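Local coordinates for protein CRISPR-associated endonuclease Cas9 (Campylobacter jejuni subsp. jejuni serotype O:2, PDB 5X2H) that uses a guide RNA to recognise complementary DNA of invading genetic elements, whose two strands the full-length enzyme cleaves with a RuvC-like and an HNH nuclease domain, at residues A[31-36]-A[622-627]; A[259-264]-A[402-407]. All coordinates share one frame; numbering follows the deposited sequence.

Contact 1 (A[31-36]-A[622-627])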
ATOM      1  N   LYS A  31     -23.582 -23.149  22.219  1.00 78.29           N
ATOM      2  CA  LYS A  31     -22.653 -24.260  22.388  1.00 85.19           C
ATOM      3  C   LYS A  31     -21.204 -23.830  22.554  1.00 82.99           C
ATOM      4  O   LYS A  31     -20.468 -24.458  23.318  1.00 83.61           O
ATOM      5  CB  LYS A  31     -22.755 -25.215  21.192  1.00 78.82           C
ATOM      6  CG  LYS A  31     -24.174 -25.669  20.876  1.00 83.36           C
ATOM      7  CD  LYS A  31     -24.647 -26.763  21.823  1.00 86.27           C
ATOM      8  CE  LYS A  31     -23.969 -28.091  21.515  1.00 85.45           C
ATOM      9  NZ  LYS A  31     -24.588 -29.220  22.268  1.00 89.00           N
ATOM     10  N   ASP A  32     -20.766 -22.780  21.861  1.00 81.90           N
ATOM     11  CA  ASP A  32     -19.364 -22.389  21.894  1.00 83.21           C
ATOM     12  C   ASP A  32     -19.246 -20.894  21.632  1.00 84.51           C
ATOM     13  O   ASP A  32     -20.100 -20.293  20.976  1.00 85.78           O
ATOM     14  CB  ASP A  32     -18.548 -23.185  20.868  1.00 83.31           C
ATOM     15  CG  ASP A  32     -17.088 -23.309  21.251  1.00 83.03           C
ATOM     16  OD1 ASP A  32     -16.660 -22.618  22.198  1.00 82.99           O
ATOM     17  OD2 ASP A  32     -16.370 -24.105  20.609  1.00 82.91           O
ATOM     18  N   CYS A  33     -18.171 -20.302  22.151  1.00 84.44           N
ATOM     19  CA  CYS A  33     -17.924 -18.872  22.033  1.00 83.80           C
ATOM     20  C   CYS A  33     -16.428 -18.626  21.904  1.00 77.85           C
ATOM     21  O   CYS A  33     -15.606 -19.452  22.310  1.00 76.69           O
ATOM     22  CB  CYS A  33     -18.472 -18.104  23.242  1.00 90.96           C
ATOM     23  SG  CYS A  33     -20.103 -17.389  23.007  1.00 97.72           S
ATOM     24  N   GLY A  34     -16.077 -17.476  21.341  1.00 74.19           N
ATOM     25  CA  GLY A  34     -14.674 -17.128  21.202  1.00 69.28           C
ATOM     26  C   GLY A  34     -14.496 -15.776  20.546  1.00 64.38           C
ATOM     27  O   GLY A  34     -15.413 -15.231  19.922  1.00 61.49           O
ATOM     28  N   VAL A  35     -13.286 -15.239  20.707  1.00 62.66           N
ATOM     29  CA  VAL A  35     -12.874 -13.988  20.082  1.00 58.50           C
ATOM     30  C   VAL A  35     -11.480 -14.185  19.504  1.00 54.45           C
ATOM     31  O   VAL A  35     -10.585 -14.695  20.188  1.00 56.82           O
ATOM     32  CB  VAL A  35     -12.870 -12.805  21.072  1.00 59.03           C
ATOM     33  CG1 VAL A  35     -12.612 -11.502  20.330  1.00 57.80           C
ATOM     34  CG2 VAL A  35     -14.175 -12.729  21.842  1.00 53.81           C
ATOM     35  N   ARG A  36     -11.293 -13.781  18.252  1.00 50.83           N
ATOM     36  CA  ARG A  36     -10.007 -13.869  17.569  1.00 48.99           C
ATOM     37  C   ARG A  36      -9.500 -12.451  17.322  1.00 48.67           C
ATOM     38  O   ARG A  36     -10.014 -11.747  16.447  1.00 50.87           O
ATOM     39  CB  ARG A  36     -10.139 -14.647  16.264  1.00 47.89           C
ATOM     40  CG  ARG A  36      -8.897 -14.635  15.386  1.00 47.28           C
ATOM     41  CD  ARG A  36      -7.806 -15.554  15.915  1.00 51.41           C
ATOM     42  NE  ARG A  36      -6.822 -15.855  14.877  1.00 51.05           N
ATOM     43  CZ  ARG A  36      -5.720 -16.574  15.066  1.00 49.21           C
ATOM     44  NH1 ARG A  36      -5.445 -17.073  16.265  1.00 51.33           N
ATOM     45  NH2 ARG A  36      -4.890 -16.794  14.055  1.00 44.28           N
ATOM     46  N   ASP A 622     -17.432 -16.399  29.971  1.00 75.38           N
ATOM     47  CA  ASP A 622     -16.365 -16.556  30.952  1.00 77.73           C
ATOM     48  C   ASP A 622     -15.440 -17.721  30.625  1.00 76.02           C
ATOM     49  O   ASP A 622     -14.332 -17.786  31.171  1.00 76.23           O
ATOM     50  CB  ASP A 622     -16.961 -16.741  32.349  1.00 84.52           C
ATOM     51  CG  ASP A 622     -17.801 -15.555  32.785  1.00 89.99           C
ATOM     52  OD1 ASP A 622     -17.802 -14.532  32.067  1.00 91.19           O
ATOM     53  OD2 ASP A 622     -18.464 -15.648  33.841  1.00 93.29           O
ATOM     54  N   GLU A 623     -15.863 -18.637  29.755  1.00 75.50           N
ATOM     55  CA  GLU A 623     -15.031 -19.764  29.356  1.00 74.23           C
ATOM     56  C   GLU A 623     -14.134 -19.445  28.168  1.00 70.11           C
ATOM     57  O   GLU A 623     -13.241 -20.239  27.852  1.00 67.97           O
ATOM     58  CB  GLU A 623     -15.913 -20.971  29.024  1.00 77.18           C
ATOM     59  CG  GLU A 623     -16.836 -21.382  30.162  1.00 82.69           C
ATOM     60  CD  GLU A 623     -17.862 -22.412  29.736  1.00 86.18           C
ATOM     61  OE1 GLU A 623     -17.682 -23.019  28.659  1.00 85.90           O
ATOM     62  OE2 GLU A 623     -18.850 -22.610  30.475  1.00 88.97           O
ATOM     63  N   ILE A 624     -14.348 -18.304  27.511  1.00 68.92           N
ATOM     64  CA  ILE A 624     -13.569 -17.946  26.334  1.00 66.14           C
ATOM     65  C   ILE A 624     -12.124 -17.683  26.727  1.00 64.27           C
ATOM     66  O   ILE A 624     -11.842 -17.013  27.729  1.00 67.66           O
ATOM     67  CB  ILE A 624     -14.175 -16.709  25.652  1.00 65.73           C
ATOM     68  CG1 ILE A 624     -15.608 -16.986  25.203  1.00 65.67           C
ATOM     69  CG2 ILE A 624     -13.315 -16.261  24.476  1.00 62.89           C
ATOM     70  CD1 ILE A 624     -16.322 -15.745  24.754  1.00 62.47           C
ATOM     71  N   PHE A 625     -11.197 -18.208  25.933  1.00 60.02           N
ATOM     72  CA  PHE A 625      -9.804 -17.782  25.973  1.00 55.78           C
ATOM     73  C   PHE A 625      -9.523 -17.056  24.663  1.00 58.06           C
ATOM     74  O   PHE A 625      -9.527 -17.672  23.592  1.00 60.41           O
ATOM     75  CB  PHE A 625      -8.853 -18.956  26.176  1.00 50.88           C
ATOM     76  CG  PHE A 625      -7.451 -18.535  26.501  1.00 49.13           C
ATOM     77  CD1 PHE A 625      -7.096 -18.211  27.803  1.00 49.05           C
ATOM     78  CD2 PHE A 625      -6.493 -18.439  25.507  1.00 45.24           C
ATOM     79  CE1 PHE A 625      -5.807 -17.814  28.107  1.00 45.16           C
ATOM     80  CE2 PHE A 625      -5.203 -18.042  25.804  1.00 44.80           C
ATOM     81  CZ  PHE A 625      -4.859 -17.729  27.105  1.00 44.07           C
ATOM     82  N   VAL A 626      -9.295 -15.744  24.756  1.00 55.46           N
ATOM     83  CA  VAL A 626      -9.125 -14.921  23.566  1.00 52.28           C
ATOM     84  C   VAL A 626      -7.903 -15.386  22.788  1.00 50.22           C
ATOM     85  O   VAL A 626      -6.805 -15.522  23.344  1.00 47.18           O
ATOM     86  CB  VAL A 626      -9.018 -13.442  23.961  1.00 52.28           C
ATOM     87  CG1 VAL A 626      -8.849 -12.574  22.727  1.00 50.77           C
ATOM     88  CG2 VAL A 626     -10.247 -13.024  24.756  1.00 51.92           C
ATOM     89  N   SER A 627      -8.087 -15.627  21.493  1.00 51.23           N
ATOM     90  CA  SER A 627      -7.040 -16.157  20.633  1.00 47.57           C
ATOM     91  C   SER A 627      -6.333 -15.026  19.900  1.00 46.56           C
ATOM     92  O   SER A 627      -6.983 -14.175  19.282  1.00 49.89           O
ATOM     93  CB  SER A 627      -7.616 -17.150  19.621  1.00 47.63           C
ATOM     94  OG  SER A 627      -6.620 -17.582  18.708  1.00 41.14           O
TER

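Contact 2 (A[259-264]-A[402-407]). With nucleotides of chain C; nucleotides of chain B.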
ATOM      1  N   LYS A 259     -10.315  -9.385 -20.799  1.00 57.61           N
ATOM      2  CA  LYS A 259     -10.139  -8.102 -20.139  1.00 56.58           C
ATOM      3  C   LYS A 259     -11.317  -7.182 -20.443  1.00 53.31           C
ATOM      4  O   LYS A 259     -12.040  -7.353 -21.430  1.00 50.83           O
ATOM      5  CB  LYS A 259      -8.831  -7.439 -20.577  1.00 58.72           C
ATOM      6  CG  LYS A 259      -7.588  -8.263 -20.289  1.00 59.57           C
ATOM      7  CD  LYS A 259      -7.542  -8.714 -18.835  1.00 62.44           C
ATOM      8  CE  LYS A 259      -6.714  -7.776 -17.977  1.00 64.25           C
ATOM      9  NZ  LYS A 259      -6.637  -8.265 -16.573  1.00 67.54           N
ATOM     10  N   ARG A 260     -11.507  -6.197 -19.574  1.00 52.22           N
ATOM     11  CA  ARG A 260     -12.552  -5.210 -19.792  1.00 51.00           C
ATOM     12  C   ARG A 260     -12.216  -4.339 -20.998  1.00 50.46           C
ATOM     13  O   ARG A 260     -11.050  -4.137 -21.344  1.00 51.20           O
ATOM     14  CB  ARG A 260     -12.738  -4.351 -18.543  1.00 47.36           C
ATOM     15  CG  ARG A 260     -13.348  -5.114 -17.384  1.00 47.89           C
ATOM     16  CD  ARG A 260     -13.292  -4.322 -16.089  1.00 42.00           C
ATOM     17  NE  ARG A 260     -13.942  -5.049 -15.006  1.00 44.53           N
ATOM     18  CZ  ARG A 260     -13.990  -4.634 -13.744  1.00 46.91           C
ATOM     19  NH1 ARG A 260     -13.420  -3.484 -13.394  1.00 44.84           N
ATOM     20  NH2 ARG A 260     -14.609  -5.369 -12.832  1.00 40.56           N
ATOM     21  N   ALA A 261     -13.259  -3.830 -21.645  1.00 48.25           N
ATOM     22  CA  ALA A 261     -13.055  -3.039 -22.850  1.00 51.02           C
ATOM     23  C   ALA A 261     -12.771  -1.582 -22.494  1.00 52.54           C
ATOM     24  O   ALA A 261     -13.399  -1.035 -21.584  1.00 52.69           O
ATOM     25  CB  ALA A 261     -14.282  -3.112 -23.751  1.00 50.93           C
ATOM     26  N   PRO A 262     -11.832  -0.937 -23.188  1.00 53.32           N
ATOM     27  CA  PRO A 262     -11.582   0.488 -22.934  1.00 53.64           C
ATOM     28  C   PRO A 262     -12.785   1.334 -23.321  1.00 54.64           C
ATOM     29  O   PRO A 262     -13.451   1.075 -24.325  1.00 55.58           O
ATOM     30  CB  PRO A 262     -10.367   0.800 -23.816  1.00 54.05           C
ATOM     31  CG  PRO A 262     -10.394  -0.243 -24.879  1.00 56.03           C
ATOM     32  CD  PRO A 262     -10.941  -1.480 -24.227  1.00 54.12           C
ATOM     33  N   LYS A 263     -13.055   2.360 -22.511  1.00 49.69           N
ATOM     34  CA  LYS A 263     -14.234   3.191 -22.739  1.00 54.84           C
ATOM     35  C   LYS A 263     -14.165   3.942 -24.064  1.00 56.84           C
ATOM     36  O   LYS A 263     -15.206   4.191 -24.682  1.00 61.90           O
ATOM     37  CB  LYS A 263     -14.419   4.178 -21.587  1.00 55.55           C
ATOM     38  CG  LYS A 263     -14.973   3.556 -20.317  1.00 56.79           C
ATOM     39  CD  LYS A 263     -15.535   4.612 -19.382  1.00 57.38           C
ATOM     40  CE  LYS A 263     -16.207   3.973 -18.178  1.00 58.58           C
ATOM     41  NZ  LYS A 263     -16.819   4.988 -17.276  1.00 62.00           N
ATOM     42  N   ASN A 264     -12.967   4.306 -24.518  1.00 55.77           N
ATOM     43  CA  ASN A 264     -12.814   5.154 -25.694  1.00 60.37           C
ATOM     44  C   ASN A 264     -12.691   4.362 -26.991  1.00 67.04           C
ATOM     45  O   ASN A 264     -12.250   4.917 -28.004  1.00 75.31           O
ATOM     46  CB  ASN A 264     -11.608   6.080 -25.523  1.00 57.89           C
ATOM     47  CG  ASN A 264     -11.839   7.138 -24.463  1.00 59.74           C
ATOM     48  OD1 ASN A 264     -12.414   8.192 -24.739  1.00 62.62           O
ATOM     49  ND2 ASN A 264     -11.398   6.859 -23.240  1.00 58.55           N
ATOM     50  N   ILE A 402     -17.516  -4.825 -19.139  1.00 47.11           N
ATOM     51  CA  ILE A 402     -17.633  -5.986 -20.010  1.00 51.20           C
ATOM     52  C   ILE A 402     -16.579  -5.897 -21.106  1.00 53.00           C
ATOM     53  O   ILE A 402     -16.056  -4.825 -21.416  1.00 56.33           O
ATOM     54  CB  ILE A 402     -19.044  -6.118 -20.619  1.00 51.61           C
ATOM     55  CG1 ILE A 402     -19.425  -4.843 -21.370  1.00 49.97           C
ATOM     56  CG2 ILE A 402     -20.066  -6.428 -19.530  1.00 50.80           C
ATOM     57  CD1 ILE A 402     -20.857  -4.832 -21.858  1.00 51.35           C
ATOM     58  N   SER A 403     -16.277  -7.049 -21.698  1.00 53.51           N
ATOM     59  CA  SER A 403     -15.190  -7.186 -22.655  1.00 54.57           C
ATOM     60  C   SER A 403     -15.639  -6.834 -24.072  1.00 56.81           C
ATOM     61  O   SER A 403     -16.819  -6.611 -24.348  1.00 57.05           O
ATOM     62  CB  SER A 403     -14.638  -8.611 -22.634  1.00 54.83           C
ATOM     63  OG  SER A 403     -15.632  -9.547 -23.020  1.00 56.57           O
ATOM     64  N   PHE A 404     -14.658  -6.794 -24.983  1.00 58.27           N
ATOM     65  CA  PHE A 404     -14.958  -6.678 -26.406  1.00 63.02           C
ATOM     66  C   PHE A 404     -15.755  -7.874 -26.907  1.00 64.50           C
ATOM     67  O   PHE A 404     -16.606  -7.728 -27.792  1.00 62.91           O
ATOM     68  CB  PHE A 404     -13.664  -6.547 -27.212  1.00 65.76           C
ATOM     69  CG  PHE A 404     -13.119  -5.151 -27.275  1.00 69.97           C
ATOM     70  CD1 PHE A 404     -13.962  -4.057 -27.179  1.00 70.65           C
ATOM     71  CD2 PHE A 404     -11.761  -4.933 -27.441  1.00 72.93           C
ATOM     72  CE1 PHE A 404     -13.460  -2.773 -27.244  1.00 72.83           C
ATOM     73  CE2 PHE A 404     -11.253  -3.652 -27.505  1.00 74.06           C
ATOM     74  CZ  PHE A 404     -12.102  -2.570 -27.406  1.00 74.92           C
ATOM     75  N   LYS A 405     -15.484  -9.063 -26.362  1.00 68.23           N
ATOM     76  CA  LYS A 405     -16.201 -10.258 -26.795  1.00 68.53           C
ATOM     77  C   LYS A 405     -17.691 -10.141 -26.498  1.00 66.98           C
ATOM     78  O   LYS A 405     -18.528 -10.518 -27.325  1.00 67.37           O
ATOM     79  CB  LYS A 405     -15.610 -11.494 -26.117  1.00 68.36           C
ATOM     80  CG  LYS A 405     -16.147 -12.809 -26.645  1.00 70.21           C
ATOM     81  CD  LYS A 405     -15.556 -13.988 -25.890  1.00 70.47           C
ATOM     82  CE  LYS A 405     -15.964 -15.303 -26.530  1.00 73.64           C
ATOM     83  NZ  LYS A 405     -15.477 -16.478 -25.759  1.00 74.78           N
ATOM     84  N   ALA A 406     -18.041  -9.609 -25.324  1.00 59.35           N
ATOM     85  CA  ALA A 406     -19.448  -9.413 -24.997  1.00 56.05           C
ATOM     86  C   ALA A 406     -20.049  -8.258 -25.786  1.00 56.36           C
ATOM     87  O   ALA A 406     -21.234  -8.300 -26.137  1.00 61.72           O
ATOM     88  CB  ALA A 406     -19.612  -9.175 -23.496  1.00 52.15           C
ATOM     89  N   LEU A 407     -19.253  -7.225 -26.073  1.00 52.59           N
ATOM     90  CA  LEU A 407     -19.755  -6.095 -26.848  1.00 54.85           C
ATOM     91  C   LEU A 407     -20.073  -6.505 -28.281  1.00 57.87           C
ATOM     92  O   LEU A 407     -21.052  -6.027 -28.862  1.00 58.74           O
ATOM     93  CB  LEU A 407     -18.741  -4.953 -26.828  1.00 55.57           C
ATOM     94  CG  LEU A 407     -18.571  -4.209 -25.504  1.00 59.16           C
ATOM     95  CD1 LEU A 407     -17.463  -3.176 -25.606  1.00 61.07           C
ATOM     96  CD2 LEU A 407     -19.876  -3.556 -25.092  1.00 61.19           C
TER
ATOM     97  P    DC C  19     -13.607  -3.915  -9.763  1.00 45.96           P
ATOM     98  OP1  DC C  19     -14.190  -5.204 -10.200  1.00 45.94           O
ATOM     99  OP2  DC C  19     -13.912  -2.667 -10.499  1.00 46.38           O
ATOM    100  O5'  DC C  19     -13.978  -3.689  -8.224  1.00 49.13           O
ATOM    101  C5'  DC C  19     -14.742  -2.565  -7.833  1.00 47.71           C
ATOM    102  C4'  DC C  19     -14.460  -2.208  -6.386  1.00 46.15           C
ATOM    103  O4'  DC C  19     -13.218  -1.460  -6.311  1.00 47.87           O
ATOM    104  C3'  DC C  19     -15.501  -1.315  -5.737  1.00 46.77           C
ATOM    105  O3'  DC C  19     -16.521  -2.105  -5.147  1.00 46.38           O
ATOM    106  C2'  DC C  19     -14.682  -0.578  -4.687  1.00 46.86           C
ATOM    107  C1'  DC C  19     -13.370  -0.358  -5.432  1.00 47.94           C
ATOM    108  N1   DC C  19     -13.343   0.909  -6.237  1.00 49.91           N
ATOM    109  C2   DC C  19     -13.270   2.145  -5.583  1.00 52.67           C
ATOM    110  O2   DC C  19     -13.223   2.174  -4.346  1.00 56.51           O
ATOM    111  N3   DC C  19     -13.252   3.279  -6.326  1.00 51.76           N
ATOM    112  C4   DC C  19     -13.300   3.210  -7.658  1.00 48.36           C
ATOM    113  N4   DC C  19     -13.279   4.356  -8.345  1.00 46.61           N
ATOM    114  C5   DC C  19     -13.376   1.963  -8.343  1.00 46.07           C
ATOM    115  C6   DC C  19     -13.394   0.849  -7.601  1.00 48.23           C
ATOM    116  P    DA C  18     -10.175  -1.391 -13.686  1.00 41.34           P
ATOM    117  OP1  DA C  18     -10.707  -2.505 -14.503  1.00 40.19           O
ATOM    118  OP2  DA C  18     -10.773  -0.043 -13.792  1.00 41.69           O
ATOM    119  O5'  DA C  18     -10.227  -1.827 -12.149  1.00 39.56           O
ATOM    120  C5'  DA C  18      -9.702  -3.086 -11.748  1.00 37.82           C
ATOM    121  C4'  DA C  18      -9.814  -3.253 -10.244  1.00 41.14           C
ATOM    122  O4'  DA C  18      -8.910  -2.333  -9.583  1.00 41.62           O
ATOM    123  C3'  DA C  18     -11.182  -2.932  -9.679  1.00 41.49           C
ATOM    124  O3'  DA C  18     -12.011  -4.082  -9.744  1.00 42.35           O
ATOM    125  C2'  DA C  18     -10.855  -2.549  -8.239  1.00 42.99           C
ATOM    126  C1'  DA C  18      -9.510  -1.836  -8.398  1.00 42.71           C
ATOM    127  N9   DA C  18      -9.618  -0.380  -8.503  1.00 47.63           N
ATOM    128  C8   DA C  18      -9.594   0.369  -9.649  1.00 49.09           C
ATOM    129  N7   DA C  18      -9.706   1.660  -9.442  1.00 49.67           N
ATOM    130  C5   DA C  18      -9.806   1.769  -8.064  1.00 49.28           C
ATOM    131  C6   DA C  18      -9.942   2.880  -7.203  1.00 49.28           C
ATOM    132  N6   DA C  18     -10.005   4.146  -7.636  1.00 45.52           N
ATOM    133  N1   DA C  18     -10.016   2.638  -5.876  1.00 49.90           N
ATOM    134  C2   DA C  18      -9.951   1.372  -5.446  1.00 49.42           C
ATOM    135  N3   DA C  18      -9.819   0.251  -6.155  1.00 50.00           N
ATOM    136  C4   DA C  18      -9.752   0.521  -7.469  1.00 49.24           C
TER
ATOM    137  P     U B   6     -20.392   4.562 -18.672  1.00 51.31           P
ATOM    138  OP1   U B   6     -19.384   4.914 -19.704  1.00 53.03           O
ATOM    139  OP2   U B   6     -19.966   3.830 -17.453  1.00 47.87           O
ATOM    140  O5'   U B   6     -21.131   5.899 -18.231  1.00 54.33           O
ATOM    141  C5'   U B   6     -21.797   6.702 -19.195  1.00 59.68           C
ATOM    142  C4'   U B   6     -22.579   7.815 -18.548  1.00 64.27           C
ATOM    143  O4'   U B   6     -23.657   7.264 -17.748  1.00 66.70           O
ATOM    144  C3'   U B   6     -21.811   8.688 -17.572  1.00 63.66           C
ATOM    145  O3'   U B   6     -21.013   9.667 -18.213  1.00 66.31           O
ATOM    146  C2'   U B   6     -22.920   9.269 -16.706  1.00 64.08           C
ATOM    147  O2'   U B   6     -23.577  10.332 -17.377  1.00 66.51           O
ATOM    148  C1'   U B   6     -23.885   8.085 -16.620  1.00 65.81           C
ATOM    149  N1    U B   6     -23.671   7.283 -15.396  1.00 64.26           N
ATOM    150  C2    U B   6     -24.218   7.766 -14.224  1.00 66.23           C
ATOM    151  O2    U B   6     -24.855   8.805 -14.168  1.00 68.23           O
ATOM    152  N3    U B   6     -23.989   6.987 -13.117  1.00 64.75           N
ATOM    153  C4    U B   6     -23.287   5.800 -13.069  1.00 63.31           C
ATOM    154  O4    U B   6     -23.171   5.213 -11.993  1.00 65.39           O
ATOM    155  C5    U B   6     -22.752   5.371 -14.324  1.00 61.30           C
ATOM    156  C6    U B   6     -22.958   6.109 -15.419  1.00 61.90           C
TER

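Contact 1 (A[31-36]-A[622-627])
Strand 29-37 and the loop that follows helix 615-622 run side by side in nearly the same direction, 20° apart, and share a single backbone bridge between Arg36 and Ser627. Ser627 N donates to Val35 O at 3.0 Å, a nearly straight bond, and a second backbone bond joins Ser627 to Ile37. Ahead of the bridge the contact is made by packing, as Ile624 lays its side chain against the strand: CD1 presses on Cys33 CB at 3.5 Å, while CG2, anti to its own backbone N, rests on Gly34 CA at 3.6 Å. Val35 packs more loosely, its CB 4.4 Å from Val626 CG1, and its side chain also touches His558, a predicted magnesium ligand, on helix 557-566. Arg36 starts out away from the loop, but its chain turns about the CB-CG bond (chi2 75°) and brings NH1 to Ser627 OG at 2.8 Å, with the hydroxyl at the guanidinium edge and close to its plane. Ser627 OG is also hydrogen-bonded to Ser817 O, whereas Arg36 NE forms a salt bridge with Glu464 and NH2 one with a phosphate of the bound RNA. The chemistry thus changes along the contact, from apolar packing of the outer RuvC strand beside the predicted metal site to a buried arginine whose three nitrogens, held by serine, carboxylate and phosphate, tie protein segments to the RNA.

Contact 2 (A[259-264]-A[402-407])
In the helical recognition lobe of Cas9, the capped N-terminus of helix 404-415 packs against the extended loop before helix 266-288, a loop whose Arg260 also grips the phosphate backbone of the bound DNA. Ser403 is the N-cap: with chi1 62° its OG sits between the backbone N and the carbonyl carbon, and it accepts a weak hydrogen bond from Ala406 N. Just ahead of the cap, Ala261 N donates to Ile402 O at 3.0 Å, approaching tilted 35° from the carbonyl plane, and this is the hydrogen bond that joins the two segments. Lys259 O lies beside the cap residue, 3.1 Å from Ser403 CB. Ala261 points its methyl group at the helix, where CB touches both Phe404 CD1 at 3.6 Å and Leu407 CD1; Ala261 CA lies over one face of the Phe404 ring. Pro262 crosses that phenylalanine at about a right angle, bringing Pro262 CD to 3.6 Å from Phe404 CZ. Leu407 continues onto Leu267 and Phe271, so the start of helix 404-415 is joined to helix 266-288 and the loop before it. Lys263 extends to U6 of chain B, where its NZ makes a weak hydrogen bond with OP2. Arg260 turns away from the helix and runs straight from CG to NE, whose hydrogen bond to Asn251 O probably helps to orient the guanidinium. The guanidinium edge then meets the phosphate of DC19 of chain C with both terminal nitrogens: NH1 donates to OP2 at 3.0 Å, N-H...O angle 169°, and, weakly, to OP1 of DA18 of chain C, while NH2 donates to OP1 of DC19 at 2.7 Å.

Contact 2 is nested along the chain inside the long loop closed by contact 1: 31-36 comes first, then 259-264 and 402-407, and finally 622-627. The two do not touch; their centres lie 49 Å apart and their nearest atoms about 30 Å, and they share no helix or sheet. Contact 1 closes on the outer strand of the five-stranded RuvC sheet, bringing together distant parts of a discontinuous nuclease domain. Contact 2 belongs to a largely helical region in between, away from the annotated sites. Nucleic acid is near both: RNA phosphate at contact 1, and RNA and DNA phosphates at contact 2, consistent with one guide-target complex held by separate parts of the protein.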